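Local atomic coordinates of nigritoxine (Vibrio nigripulchritudo, PDB entry 5M41), a protein that is a bacterial toxin that acts on crustaceans and insects, by a mechanism that remains to be defined. Residues Q38-F43 against P208-G213; L103-K108 against D124-Q129. All coordinates share one frame; numbering follows the deposited sequence. Where two conformers were deposited one is given.

Contact 1. Residues Q38-F43 against P208-G213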
loop_
_atom_site.group_PDB
_atom_site.type_symbol
_atom_site.label_atom_id
_atom_site.label_comp_id
_atom_site.label_asym_id
_atom_site.label_seq_id
_atom_site.Cartn_x
_atom_site.Cartn_y
_atom_site.Cartn_z
ATOM N N GLN A 38 19.223 17.896 -25.385
ATOM C CA GLN A 38 20.191 18.988 -25.519
ATOM C C GLN A 38 20.554 19.574 -24.153
ATOM O O GLN A 38 21.746 19.834 -23.853
ATOM C CB GLN A 38 19.642 20.094 -26.447
ATOM C CG GLN A 38 19.446 19.587 -27.876
ATOM C CD GLN A 38 18.755 20.572 -28.795
ATOM O OE1 GLN A 38 18.467 21.698 -28.415
ATOM N NE2 GLN A 38 18.474 20.140 -30.011
ATOM N N ASN A 39 19.528 19.793 -23.336
ATOM C CA ASN A 39 19.727 20.316 -21.990
ATOM C C ASN A 39 20.601 19.354 -21.177
ATOM O O ASN A 39 21.479 19.777 -20.433
ATOM C CB ASN A 39 18.390 20.456 -21.264
ATOM C CG ASN A 39 17.578 21.663 -21.713
ATOM O OD1 ASN A 39 16.423 21.803 -21.321
ATOM N ND2 ASN A 39 18.137 22.492 -22.544
ATOM N N LEU A 40 20.313 18.059 -21.282
ATOM C CA LEU A 40 21.149 17.051 -20.615
ATOM C C LEU A 40 22.624 17.224 -21.035
ATOM O O LEU A 40 23.541 17.257 -20.177
ATOM C CB LEU A 40 20.639 15.648 -20.970
ATOM C CG LEU A 40 21.185 14.370 -20.351
ATOM C CD1 LEU A 40 20.216 13.202 -20.642
ATOM C CD2 LEU A 40 22.546 14.026 -20.953
ATOM N N TYR A 41 22.870 17.276 -22.345
ATOM C CA TYR A 41 24.260 17.435 -22.799
ATOM C C TYR A 41 24.844 18.773 -22.344
ATOM O O TYR A 41 26.007 18.850 -21.923
ATOM C CB TYR A 41 24.363 17.285 -24.311
ATOM C CG TYR A 41 24.798 15.870 -24.710
ATOM C CD1 TYR A 41 26.099 15.433 -24.462
ATOM C CD2 TYR A 41 23.904 14.970 -25.297
ATOM C CE1 TYR A 41 26.505 14.146 -24.807
ATOM C CE2 TYR A 41 24.311 13.684 -25.652
ATOM C CZ TYR A 41 25.616 13.282 -25.404
ATOM O OH TYR A 41 26.047 12.009 -25.775
ATOM N N GLN A 42 24.002 19.812 -22.392
ATOM C CA GLN A 42 24.415 21.143 -22.017
ATOM C C GLN A 42 24.908 21.163 -20.574
ATOM O O GLN A 42 25.944 21.768 -20.293
ATOM C CB GLN A 42 23.258 22.113 -22.196
ATOM C CG GLN A 42 23.583 23.542 -21.862
ATOM C CD GLN A 42 23.905 24.322 -23.099
ATOM O OE1 GLN A 42 24.593 23.831 -24.002
ATOM N NE2 GLN A 42 23.409 25.547 -23.161
ATOM N N PHE A 43 24.161 20.520 -19.665
ATOM C CA PHE A 43 24.568 20.455 -18.255
ATOM C C PHE A 43 25.852 19.654 -18.043
ATOM O O PHE A 43 26.671 20.034 -17.206
ATOM C CB PHE A 43 23.461 19.878 -17.369
ATOM C CG PHE A 43 22.331 20.845 -17.080
ATOM C CD1 PHE A 43 22.591 22.119 -16.560
ATOM C CD2 PHE A 43 20.996 20.454 -17.263
ATOM C CE1 PHE A 43 21.556 23.014 -16.271
ATOM C CE2 PHE A 43 19.955 21.338 -16.964
ATOM C CZ PHE A 43 20.233 22.622 -16.476
ATOM N N PRO A 208 25.864 11.263 -14.851
ATOM C CA PRO A 208 26.246 11.878 -13.575
ATOM C C PRO A 208 26.874 13.264 -13.737
ATOM O O PRO A 208 26.683 14.121 -12.884
ATOM C CB PRO A 208 27.302 10.895 -12.993
ATOM C CG PRO A 208 27.710 9.991 -14.115
ATOM C CD PRO A 208 26.529 9.961 -15.055
ATOM N N ARG A 209 27.619 13.493 -14.815
ATOM C CA ARG A 209 28.119 14.854 -15.071
ATOM C C ARG A 209 27.003 15.799 -15.409
ATOM O O ARG A 209 27.024 16.962 -14.994
ATOM C CB ARG A 209 29.182 14.890 -16.175
ATOM C CG ARG A 209 30.405 14.066 -15.799
ATOM C CD ARG A 209 31.585 14.296 -16.738
ATOM N NE ARG A 209 32.766 13.748 -16.101
ATOM C CZ ARG A 209 33.448 12.710 -16.543
ATOM N NH1 ARG A 209 33.103 12.077 -17.679
ATOM N NH2 ARG A 209 34.485 12.303 -15.842
ATOM N N SER A 210 26.031 15.315 -16.175
ATOM C CA SER A 210 24.870 16.139 -16.499
ATOM C C SER A 210 24.150 16.494 -15.185
ATOM O O SER A 210 23.876 17.650 -14.922
ATOM C CB SER A 210 23.953 15.415 -17.494
ATOM O OG SER A 210 22.852 16.254 -17.850
ATOM N N ALA A 211 23.919 15.497 -14.331
ATOM C CA ALA A 211 23.226 15.707 -13.068
ATOM C C ALA A 211 23.999 16.732 -12.214
ATOM O O ALA A 211 23.399 17.616 -11.571
ATOM C CB ALA A 211 23.095 14.391 -12.316
ATOM N N LYS A 212 25.328 16.632 -12.227
ATOM C CA LYS A 212 26.134 17.568 -11.456
ATOM C C LYS A 212 26.023 18.970 -12.025
ATOM O O LYS A 212 25.930 19.931 -11.276
ATOM C CB LYS A 212 27.591 17.156 -11.446
ATOM C CG LYS A 212 27.987 16.359 -10.226
ATOM C CD LYS A 212 29.449 15.908 -10.280
ATOM C CE LYS A 212 29.632 14.715 -11.225
ATOM N NZ LYS A 212 31.003 14.137 -11.079
ATOM N N GLY A 213 26.050 19.088 -13.349
ATOM C CA GLY A 213 25.888 20.382 -14.000
ATOM C C GLY A 213 24.552 20.991 -13.613
ATOM O O GLY A 213 24.468 22.172 -13.300
#
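Ser210 reaches over the backbone of Leu40, its hydroxyl lying against the flank of the leucine side chain, with OG 3.5 Å from Leu40 CG. The same OG donates to the carbonyl oxygen Leu40 O at 2.6 Å, a short bond that ties a side chain of helix 206-215 to the main chain of helix 34-54. The hydroxyl approaches that oxygen from well to one side. What aims it there is the serine torsion, which sets OG opposite its own backbone N (chi1 -177°). Tyr257 of helix 253-264 bonds to Ser210 OG as well through its OH, so this buried hydroxyl has partners on helix 34-54 and helix 253-264.

Phe43, a turn after Leu40, meets Ser210 again, its CB 3.3 Å from the carbonyl oxygen Ser210 O, and also Gly213, a turn after Ser210. Its ring lies obliquely to that glycine, CD1 resting 3.7 Å from Gly213 C. With no side chain at Gly213, the main chains themselves can draw together: the two CA atoms of Phe43 and Gly213 stand 4.5 Å apart. Gly213 CA lies 3.3 Å from Phe43 O in a nearly straight CA-H...O contact, with 166° at the hydrogen. Tyr257 also touches the Phe43 side chain, so a single tyrosine of the third helix borders both parts of the contact.

Here a serine and a glycine, three residues apart, present a low surface to the neighbouring helix. The short segment axes approach to 7.8 Å and make an angle of 82°, an arrangement characteristic of a close, near-orthogonal helix crossing in a buried alpha-helical core, with small residues at the point of approach.

Contact 2. Residues L103-K108 against D124-Q129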
loop_
_atom_site.group_PDB
_atom_site.type_symbol
_atom_site.label_atom_id
_atom_site.label_comp_id
_atom_site.label_asym_id
_atom_site.label_seq_id
_atom_site.Cartn_x
_atom_site.Cartn_y
_atom_site.Cartn_z
ATOM N N LEU A 103 33.104 13.694 -22.856
ATOM C CA LEU A 103 32.141 13.779 -21.763
ATOM C C LEU A 103 31.871 12.436 -21.108
ATOM O O LEU A 103 31.368 12.390 -19.977
ATOM C CB LEU A 103 30.831 14.414 -22.236
ATOM C CG LEU A 103 30.917 15.821 -22.820
ATOM C CD1 LEU A 103 29.575 16.162 -23.443
ATOM C CD2 LEU A 103 31.303 16.862 -21.761
ATOM N N ASN A 104 32.205 11.343 -21.794
ATOM C CA ASN A 104 31.943 10.000 -21.251
ATOM C C ASN A 104 33.179 9.300 -20.673
ATOM O O ASN A 104 33.132 8.099 -20.398
ATOM C CB ASN A 104 31.292 9.095 -22.310
ATOM C CG ASN A 104 30.505 7.951 -21.688
ATOM O OD1 ASN A 104 29.819 8.159 -20.696
ATOM N ND2 ASN A 104 30.607 6.750 -22.249
ATOM N N SER A 105 34.291 10.022 -20.515
ATOM C CA SER A 105 35.497 9.395 -19.963
ATOM C C SER A 105 35.443 9.376 -18.445
ATOM O O SER A 105 35.244 10.410 -17.841
ATOM C CB SER A 105 36.755 10.140 -20.394
ATOM O OG SER A 105 37.924 9.551 -19.818
ATOM N N PRO A 106 35.639 8.209 -17.823
ATOM C CA PRO A 106 35.688 8.154 -16.354
ATOM C C PRO A 106 36.747 9.097 -15.746
ATOM O O PRO A 106 36.489 9.787 -14.760
ATOM C CB PRO A 106 36.085 6.706 -16.064
ATOM C CG PRO A 106 35.730 5.947 -17.298
ATOM C CD PRO A 106 35.838 6.894 -18.455
ATOM N N ASP A 107 37.914 9.162 -16.357
ATOM C CA ASP A 107 39.048 9.774 -15.697
ATOM C C ASP A 107 39.696 10.910 -16.497
ATOM O O ASP A 107 40.358 11.765 -15.927
ATOM C CB ASP A 107 40.062 8.683 -15.344
ATOM C CG ASP A 107 40.450 7.843 -16.544
ATOM O OD1 ASP A 107 41.662 7.725 -16.800
ATOM O OD2 ASP A 107 39.554 7.308 -17.249
ATOM N N LYS A 108 39.477 10.933 -17.812
ATOM C CA LYS A 108 40.007 12.007 -18.669
ATOM C C LYS A 108 38.887 12.776 -19.371
ATOM O O LYS A 108 38.789 12.736 -20.629
ATOM C CB LYS A 108 40.986 11.427 -19.712
ATOM C CG LYS A 108 42.271 10.840 -19.146
ATOM C CD LYS A 108 43.475 11.731 -19.461
ATOM C CE LYS A 108 43.518 13.003 -18.607
ATOM N NZ LYS A 108 44.064 14.175 -19.349
ATOM N N ASP A 124 42.632 4.931 -24.594
ATOM C CA ASP A 124 41.684 4.263 -23.678
ATOM C C ASP A 124 40.376 3.892 -24.383
ATOM O O ASP A 124 39.936 4.605 -25.298
ATOM C CB ASP A 124 41.394 5.212 -22.489
ATOM C CG ASP A 124 40.574 4.558 -21.358
ATOM O OD1 ASP A 124 41.079 3.621 -20.697
ATOM O OD2 ASP A 124 39.440 5.014 -21.100
ATOM N N GLU A 125 39.748 2.816 -23.927
ATOM C CA GLU A 125 38.505 2.312 -24.448
ATOM C C GLU A 125 37.389 3.362 -24.336
ATOM O O GLU A 125 36.492 3.409 -25.178
ATOM C CB GLU A 125 38.149 1.012 -23.697
ATOM C CG GLU A 125 36.936 0.229 -24.208
ATOM C CD GLU A 125 36.991 -0.109 -25.698
ATOM O OE1 GLU A 125 38.091 -0.189 -26.274
ATOM O OE2 GLU A 125 35.913 -0.303 -26.310
ATOM N N SER A 126 37.460 4.224 -23.322
ATOM C CA SER A 126 36.448 5.255 -23.155
ATOM C C SER A 126 36.454 6.288 -24.295
ATOM O O SER A 126 35.491 7.053 -24.430
ATOM C CB SER A 126 36.564 5.937 -21.791
ATOM O OG SER A 126 37.650 6.846 -21.763
ATOM N N PHE A 127 37.535 6.317 -25.081
ATOM C CA PHE A 127 37.614 7.141 -26.296
ATOM C C PHE A 127 37.201 6.315 -27.509
ATOM O O PHE A 127 36.406 6.751 -28.352
ATOM C CB PHE A 127 39.024 7.714 -26.488
ATOM C CG PHE A 127 39.332 8.869 -25.574
ATOM C CD1 PHE A 127 39.144 10.180 -26.001
ATOM C CD2 PHE A 127 39.748 8.649 -24.258
ATOM C CE1 PHE A 127 39.403 11.246 -25.146
ATOM C CE2 PHE A 127 40.005 9.719 -23.395
ATOM C CZ PHE A 127 39.842 11.015 -23.846
ATOM N N ARG A 128 37.703 5.093 -27.551
ATOM C CA ARG A 128 37.463 4.221 -28.658
ATOM C C ARG A 128 35.979 3.903 -28.835
ATOM O O ARG A 128 35.524 3.776 -29.973
ATOM C CB ARG A 128 38.234 2.926 -28.465
ATOM C CG ARG A 128 38.339 2.114 -29.742
ATOM C CD ARG A 128 39.308 0.958 -29.546
ATOM N NE ARG A 128 39.013 -0.094 -30.500
ATOM C CZ ARG A 128 38.148 -1.079 -30.280
ATOM N NH1 ARG A 128 37.501 -1.161 -29.120
ATOM N NH2 ARG A 128 37.934 -1.986 -31.225
ATOM N N GLN A 129 35.266 3.758 -27.712
ATOM C CA GLN A 129 33.809 3.486 -27.652
ATOM C C GLN A 129 32.977 4.556 -28.343
ATOM O O GLN A 129 31.828 4.328 -28.669
ATOM C CB GLN A 129 33.339 3.549 -26.198
ATOM C CG GLN A 129 33.257 2.248 -25.467
ATOM C CD GLN A 129 33.015 2.475 -23.981
ATOM O OE1 GLN A 129 32.698 3.591 -23.522
ATOM N NE2 GLN A 129 33.193 1.416 -23.212
HETATM O O HOH W 1 32.610 6.688 -24.406
#
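Ser105 OG is held from several directions: it accepts from the backbone of Lys108 (N to OG 2.9 Å), more weakly from Asp107 N, and itself makes a weak bond across the contact, OG donating to Ser126 OG at 3.3 Å. The acceptor continues the chain of hydroxyls, since Ser126 OG donates in turn to Asp124 OD2 at 2.6 Å. Asp124 was modelled in two conformers, so the details of this bond hold for one of them and are doubtful for the other. In that one, OD2 receives the hydroxyl on its anti lone pair, and Ser126 N comes to the same oxygen from above the carboxylate plane, a capping bond that places Asp124 as N-cap of helix 125-128. With chi1 at 76°, Ser126 OG sits between its own N and carbonyl carbon, a position from which it can face both Ser105 and the cap.

Carbon contacts lie beside these hydroxyls. Pro106 lays its CD against Ser126 CB at 3.5 Å, and Phe127 CZ, approached obliquely, is 3.8 Å from the carbonyl oxygen Lys108 O. Phe127 also touches Leu100 and Asn102 of strand 98-102, extending the contact onto the sheet.

At the other end a water joins the segments, 2.9 Å from Asn104 ND2 and the same distance from Ser126 O. Asn104 is tied more firmly beyond the contact: OD1 accepts from Asp205 N and ND2 donates to Thr201 O. The Asn104 and Gln129 side chains cross at about a right angle, their amide planes 40° apart.

Two local motifs thus meet here, an ST motif that shapes the turn of a beta hairpin linking strands 98-102 and 110-113, and an aspartate N-cap that opens a short helix.

In the fold
Contact 1 is buried throughout, whereas contact 2 is partly buried, with Pro106, Asp107, Lys108 and Asp124 exposed. Their centres lie about 17 Å apart, and Arg209 bridges them: from helix 206-215 its NH1 reaches Ser105 O at 2.7 Å and Leu103 O at 2.9 Å, probable hydrogen bonds that grip the main chain of the hairpin loop. Tyr41 also packs on Leu103. Chemistry follows place: contact 1 joins two regular helices closely through a serine and a glycine set against Leu40 and Phe43, while contact 2 relies on hydroxyls, a carboxylate and a water to fix a loop against a short helix. Tyr41 further packs on helix 177-191, which includes Val189 of the magnesium site.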